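Local coordinates for protein flavodoxin-like domain (Synechococcus elongatus PCC 6301, PDB 3HLY) that probably binds a flavin mononucleotide cofactor and takes part in electron transfer, at residues Ser2-Tyr11 / Ser51-Pro61. Residues are numbered along the deposited sequence; the frame is centred on the assembly and turned at random.
Sequences SVLIGYLSDY and SARGIVLGTPP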
ATOM      1  N   SER A   2      -8.711   1.007  10.293  1.00 48.53           N
ATOM      2  CA  SER A   2      -7.547   0.106  10.081  1.00 29.08           C
ATOM      3  C   SER A   2      -6.819   0.473   8.793  1.00 34.59           C
ATOM      4  O   SER A   2      -7.233   1.377   8.061  1.00 32.49           O
ATOM      5  CB  SER A   2      -8.009  -1.348   9.994  1.00 39.42           C
ATOM      6  OG  SER A   2      -8.849  -1.541   8.865  1.00 43.93           O
ATOM      7  N   VAL A   3      -5.725  -0.232   8.525  1.00 27.00           N
ATOM      8  CA  VAL A   3      -4.962   0.022   7.321  1.00 25.19           C
ATOM      9  C   VAL A   3      -4.913  -1.234   6.448  1.00 29.88           C
ATOM     10  O   VAL A   3      -4.659  -2.330   6.928  1.00 28.62           O
ATOM     11  CB  VAL A   3      -3.540   0.492   7.672  1.00 26.61           C
ATOM     12  CG1 VAL A   3      -2.732   0.728   6.401  1.00 20.57           C
ATOM     13  CG2 VAL A   3      -3.616   1.776   8.486  1.00 31.59           C
ATOM     14  N   LEU A   4      -5.198  -1.067   5.168  1.00 20.23           N
ATOM     15  CA  LEU A   4      -5.169  -2.186   4.245  1.00 19.73           C
ATOM     16  C   LEU A   4      -3.864  -2.136   3.478  1.00 25.96           C
ATOM     17  O   LEU A   4      -3.554  -1.131   2.862  1.00 22.06           O
ATOM     18  CB  LEU A   4      -6.318  -2.094   3.243  1.00 34.30           C
ATOM     19  CG  LEU A   4      -6.233  -3.026   2.019  1.00 47.49           C
ATOM     20  CD1 LEU A   4      -6.377  -4.495   2.447  1.00 49.11           C
ATOM     21  CD2 LEU A   4      -7.324  -2.670   1.035  1.00 54.26           C
ATOM     22  N   ILE A   5      -3.107  -3.222   3.514  1.00 24.49           N
ATOM     23  CA  ILE A   5      -1.865  -3.278   2.759  1.00 23.46           C
ATOM     24  C   ILE A   5      -2.077  -4.260   1.612  1.00 25.33           C
ATOM     25  O   ILE A   5      -2.352  -5.445   1.828  1.00 32.09           O
ATOM     26  CB  ILE A   5      -0.687  -3.736   3.631  1.00 25.62           C
ATOM     27  CG1 ILE A   5      -0.489  -2.734   4.776  1.00 40.31           C
ATOM     28  CG2 ILE A   5       0.584  -3.823   2.796  1.00 20.87           C
ATOM     29  CD1 ILE A   5       0.706  -3.033   5.663  1.00 48.60           C
ATOM     30  N   GLY A   6      -1.992  -3.748   0.390  1.00 30.29           N
ATOM     31  CA  GLY A   6      -2.170  -4.583  -0.782  1.00 27.19           C
ATOM     32  C   GLY A   6      -0.889  -4.674  -1.589  1.00 40.25           C
ATOM     33  O   GLY A   6      -0.167  -3.683  -1.739  1.00 31.11           O
ATOM     34  N   TYR A   7      -0.593  -5.864  -2.101  1.00 39.87           N
ATOM     35  CA  TYR A   7       0.613  -6.073  -2.902  1.00 35.64           C
ATOM     36  C   TYR A   7       0.487  -7.356  -3.702  1.00 38.41           C
ATOM     37  O   TYR A   7      -0.517  -8.053  -3.608  1.00 50.12           O
ATOM     38  CB  TYR A   7       1.854  -6.168  -2.007  1.00 37.36           C
ATOM     39  CG  TYR A   7       1.755  -7.240  -0.949  1.00 42.97           C
ATOM     40  CD1 TYR A   7       0.930  -7.070   0.163  1.00 47.86           C
ATOM     41  CD2 TYR A   7       2.451  -8.446  -1.076  1.00 42.48           C
ATOM     42  CE1 TYR A   7       0.795  -8.067   1.118  1.00 45.33           C
ATOM     43  CE2 TYR A   7       2.319  -9.459  -0.118  1.00 41.65           C
ATOM     44  CZ  TYR A   7       1.488  -9.257   0.976  1.00 46.15           C
ATOM     45  OH  TYR A   7       1.343 -10.232   1.936  1.00 53.70           O
ATOM     46  N   LEU A   8       1.511  -7.667  -4.491  1.00 45.09           N
ATOM     47  CA  LEU A   8       1.501  -8.895  -5.275  1.00 48.72           C
ATOM     48  C   LEU A   8       2.431  -9.913  -4.640  1.00 44.48           C
ATOM     49  O   LEU A   8       3.594  -9.623  -4.362  1.00 47.47           O
ATOM     50  CB  LEU A   8       1.946  -8.644  -6.722  1.00 41.53           C
ATOM     51  CG  LEU A   8       0.954  -8.012  -7.697  1.00 53.92           C
ATOM     52  CD1 LEU A   8       0.769  -6.546  -7.354  1.00 62.37           C
ATOM     53  CD2 LEU A   8       1.486  -8.149  -9.119  1.00 61.91           C
ATOM     54  N   SER A   9       1.918 -11.111  -4.412  1.00 44.19           N
ATOM     55  CA  SER A   9       2.738 -12.152  -3.825  1.00 46.53           C
ATOM     56  C   SER A   9       3.930 -12.440  -4.712  1.00 49.23           C
ATOM     57  O   SER A   9       3.791 -12.612  -5.917  1.00 54.42           O
ATOM     58  CB  SER A   9       1.932 -13.435  -3.642  1.00 59.30           C
ATOM     59  OG  SER A   9       1.103 -13.346  -2.498  1.00 75.80           O
ATOM     60  N   ASP A  10       5.105 -12.476  -4.105  1.00 55.18           N
ATOM     61  CA  ASP A  10       6.335 -12.791  -4.805  1.00 66.37           C
ATOM     62  C   ASP A  10       6.695 -11.940  -6.019  1.00 71.75           C
ATOM     63  O   ASP A  10       7.293 -12.443  -6.970  1.00 75.06           O
ATOM     64  CB  ASP A  10       6.321 -14.276  -5.188  1.00 72.12           C
ATOM     65  CG  ASP A  10       6.029 -15.173  -3.996  1.00 82.51           C
ATOM     66  OD1 ASP A  10       6.417 -14.791  -2.872  1.00 92.17           O
ATOM     67  OD2 ASP A  10       5.419 -16.255  -4.168  1.00 79.99           O
ATOM     68  N   TYR A  11       6.337 -10.659  -5.986  1.00 69.60           N
ATOM     69  CA  TYR A  11       6.683  -9.734  -7.061  1.00 56.98           C
ATOM     70  C   TYR A  11       7.755  -8.811  -6.497  1.00 45.82           C
ATOM     71  O   TYR A  11       7.498  -8.043  -5.571  1.00 44.96           O
ATOM     72  CB  TYR A  11       5.478  -8.893  -7.493  1.00 54.90           C
ATOM     73  CG  TYR A  11       5.805  -7.942  -8.623  1.00 56.70           C
ATOM     74  CD1 TYR A  11       5.401  -6.609  -8.580  1.00 58.76           C
ATOM     75  CD2 TYR A  11       6.542  -8.373  -9.731  1.00 58.93           C
ATOM     76  CE1 TYR A  11       5.728  -5.725  -9.606  1.00 56.61           C
ATOM     77  CE2 TYR A  11       6.872  -7.499 -10.764  1.00 58.22           C
ATOM     78  CZ  TYR A  11       6.467  -6.177 -10.693  1.00 63.29           C
ATOM     79  OH  TYR A  11       6.831  -5.296 -11.684  1.00 69.98           O
ATOM     80  N   SER A  51     -13.680   0.824   4.406  1.00 53.40           N
ATOM     81  CA  SER A  51     -13.590   1.016   5.848  1.00 52.07           C
ATOM     82  C   SER A  51     -12.162   1.286   6.302  1.00 46.57           C
ATOM     83  O   SER A  51     -11.933   1.623   7.449  1.00 47.25           O
ATOM     84  CB  SER A  51     -14.129  -0.214   6.576  1.00 55.60           C
ATOM     85  OG  SER A  51     -13.356  -1.346   6.245  1.00 58.94           O
ATOM     86  N   ALA A  52     -11.203   1.133   5.395  1.00 37.13           N
ATOM     87  CA  ALA A  52      -9.806   1.364   5.723  1.00 33.53           C
ATOM     88  C   ALA A  52      -9.559   2.826   6.051  1.00 35.12           C
ATOM     89  O   ALA A  52     -10.058   3.708   5.371  1.00 40.95           O
ATOM     90  CB  ALA A  52      -8.922   0.948   4.551  1.00 32.49           C
ATOM     91  N   ARG A  53      -8.792   3.093   7.094  1.00 35.49           N
ATOM     92  CA  ARG A  53      -8.491   4.468   7.432  1.00 44.34           C
ATOM     93  C   ARG A  53      -7.306   4.846   6.530  1.00 46.19           C
ATOM     94  O   ARG A  53      -7.119   6.006   6.144  1.00 38.29           O
ATOM     95  CB  ARG A  53      -8.136   4.573   8.916  1.00 53.23           C
ATOM     96  CG  ARG A  53      -8.162   5.988   9.445  1.00 75.22           C
ATOM     97  CD  ARG A  53      -8.467   6.050  10.948  1.00 81.40           C
ATOM     98  NE  ARG A  53      -8.114   7.359  11.500  1.00 83.42           N
ATOM     99  CZ  ARG A  53      -8.652   8.511  11.107  1.00 91.39           C
ATOM    100  NH1 ARG A  53      -9.583   8.529  10.162  1.00 92.74           N
ATOM    101  NH2 ARG A  53      -8.233   9.650  11.638  1.00 96.37           N
ATOM    102  N   GLY A  54      -6.533   3.833   6.164  1.00 36.89           N
ATOM    103  CA  GLY A  54      -5.387   4.051   5.319  1.00 29.99           C
ATOM    104  C   GLY A  54      -5.188   2.890   4.380  1.00 26.08           C
ATOM    105  O   GLY A  54      -5.576   1.748   4.665  1.00 23.78           O
ATOM    106  N   ILE A  55      -4.594   3.205   3.240  1.00 21.41           N
ATOM    107  CA  ILE A  55      -4.309   2.230   2.216  1.00 25.98           C
ATOM    108  C   ILE A  55      -2.809   2.273   1.877  1.00 25.46           C
ATOM    109  O   ILE A  55      -2.257   3.337   1.630  1.00 26.04           O
ATOM    110  CB  ILE A  55      -5.096   2.542   0.942  1.00 29.01           C
ATOM    111  CG1 ILE A  55      -6.604   2.565   1.244  1.00 31.30           C
ATOM    112  CG2 ILE A  55      -4.769   1.528  -0.123  1.00 37.11           C
ATOM    113  CD1 ILE A  55      -7.424   3.081   0.097  1.00 27.48           C
ATOM    114  N   VAL A  56      -2.163   1.120   1.892  1.00 19.52           N
ATOM    115  CA  VAL A  56      -0.751   1.026   1.534  1.00 16.32           C
ATOM    116  C   VAL A  56      -0.713   0.098   0.331  1.00 20.45           C
ATOM    117  O   VAL A  56      -1.251  -1.014   0.380  1.00 25.99           O
ATOM    118  CB  VAL A  56       0.080   0.425   2.654  1.00 23.07           C
ATOM    119  CG1 VAL A  56       1.520   0.191   2.173  1.00 22.79           C
ATOM    120  CG2 VAL A  56       0.068   1.361   3.839  1.00 22.85           C
ATOM    121  N   LEU A  57      -0.097   0.569  -0.744  1.00 17.41           N
ATOM    122  CA  LEU A  57       0.005  -0.201  -1.973  1.00 29.74           C
ATOM    123  C   LEU A  57       1.443  -0.326  -2.506  1.00 28.23           C
ATOM    124  O   LEU A  57       2.202   0.643  -2.523  1.00 28.12           O
ATOM    125  CB  LEU A  57      -0.871   0.471  -3.031  1.00 37.94           C
ATOM    126  CG  LEU A  57      -1.201  -0.287  -4.302  1.00 44.99           C
ATOM    127  CD1 LEU A  57      -2.036  -1.498  -3.931  1.00 43.24           C
ATOM    128  CD2 LEU A  57      -1.949   0.636  -5.276  1.00 40.62           C
ATOM    129  N   GLY A  58       1.822  -1.527  -2.922  1.00 26.20           N
ATOM    130  CA  GLY A  58       3.140  -1.711  -3.504  1.00 22.15           C
ATOM    131  C   GLY A  58       2.923  -1.434  -4.982  1.00 34.07           C
ATOM    132  O   GLY A  58       1.822  -1.668  -5.478  1.00 35.72           O
ATOM    133  N   THR A  59       3.926  -0.924  -5.689  1.00 26.62           N
ATOM    134  CA  THR A  59       3.748  -0.643  -7.116  1.00 28.40           C
ATOM    135  C   THR A  59       3.522  -1.906  -7.928  1.00 41.83           C
ATOM    136  O   THR A  59       4.250  -2.889  -7.795  1.00 39.75           O
ATOM    137  CB  THR A  59       4.955   0.080  -7.733  1.00 32.51           C
ATOM    138  OG1 THR A  59       6.149  -0.638  -7.414  1.00 38.81           O
ATOM    139  CG2 THR A  59       5.055   1.508  -7.217  1.00 34.77           C
ATOM    140  N   PRO A  60       2.461  -1.908  -8.740  1.00 61.90           N
ATOM    141  CA  PRO A  60       2.115  -3.042  -9.594  1.00 63.91           C
ATOM    142  C   PRO A  60       2.580  -2.839 -11.022  1.00 66.92           C
ATOM    143  O   PRO A  60       2.373  -1.785 -11.620  1.00 70.73           O
ATOM    144  CB  PRO A  60       0.601  -3.113  -9.490  1.00 61.39           C
ATOM    145  CG  PRO A  60       0.217  -1.673  -9.325  1.00 64.47           C
ATOM    146  CD  PRO A  60       1.269  -1.091  -8.433  1.00 63.11           C
ATOM    147  N   PRO A  61       3.178  -3.879 -11.602  1.00 64.79           N
ATOM    148  CA  PRO A  61       3.681  -3.827 -12.975  1.00 64.85           C
ATOM    149  C   PRO A  61       2.726  -3.289 -13.996  1.00 52.74           C
ATOM    150  O   PRO A  61       1.525  -3.543 -13.953  1.00 47.85           O
ATOM    151  CB  PRO A  61       3.982  -5.271 -13.301  1.00 62.02           C
ATOM    152  CG  PRO A  61       2.932  -6.002 -12.520  1.00 62.73           C
ATOM    153  CD  PRO A  61       2.905  -5.269 -11.200  1.00 57.08           C
TER
HETATM  154  O   HOH W   1       3.264  -5.135  -5.573  1.00 39.39           O
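With CG anti to the backbone N (chi1 -179°), Tyr11 turns its ring toward Pro61, and the ring and the proline run alongside one another, head to tail. Ring atom CE1 of Tyr11 comes to 3.3 Å from CD of Pro61, while the hydroxyl passes beside CB of the same proline and is also hydrogen-bonded to the backbone N of Gly93. The carbonyl O of Thr59 lies at the ring's edge, in its plane. Replacing Tyr11 with an alanine would remove the ring, and this would probably uncover one flank of Pro61 and leave the backbone N of Gly93 without its hydroxyl partner. Leu8 packs against the same proline, its CD2 meeting CD of Pro61 at 3.8 Å, and its side chain lies about at a right angle to that of Pro60, with CD1 against CB. One water bridges the backbones, accepting from Leu8 N and donating weakly to Thr59 O.

These residues follow the C-terminal ends of strands 3-7 and 54-58, neighbours at the centre of the parallel 2-1-3-4-5 sheet of the flavodoxin fold; in flavodoxins the loops at this edge hold the flavin. The strands run 14° apart and are joined by a parallel ladder in which Val56 N donates to Leu4 O at 2.8 Å and Val56 O accepts from Gly6 N, both bonds nearly straight. On the face covered by helix 14-27, Ile5 lies alongside Val56, with its CG1 3.8 Å from CB of Val56, whose CG2 meets CG1 of Val3. Leu57, on the other face, brings CD1 to 3.6 Å from Gly6 O, beside a residue that has no side chain. At the N-terminal end Ser2 O accepts from Gly54 N at 3.2 Å; Arg53 N also points at it, in the carbonyl plane, but at a doubtfully short distance.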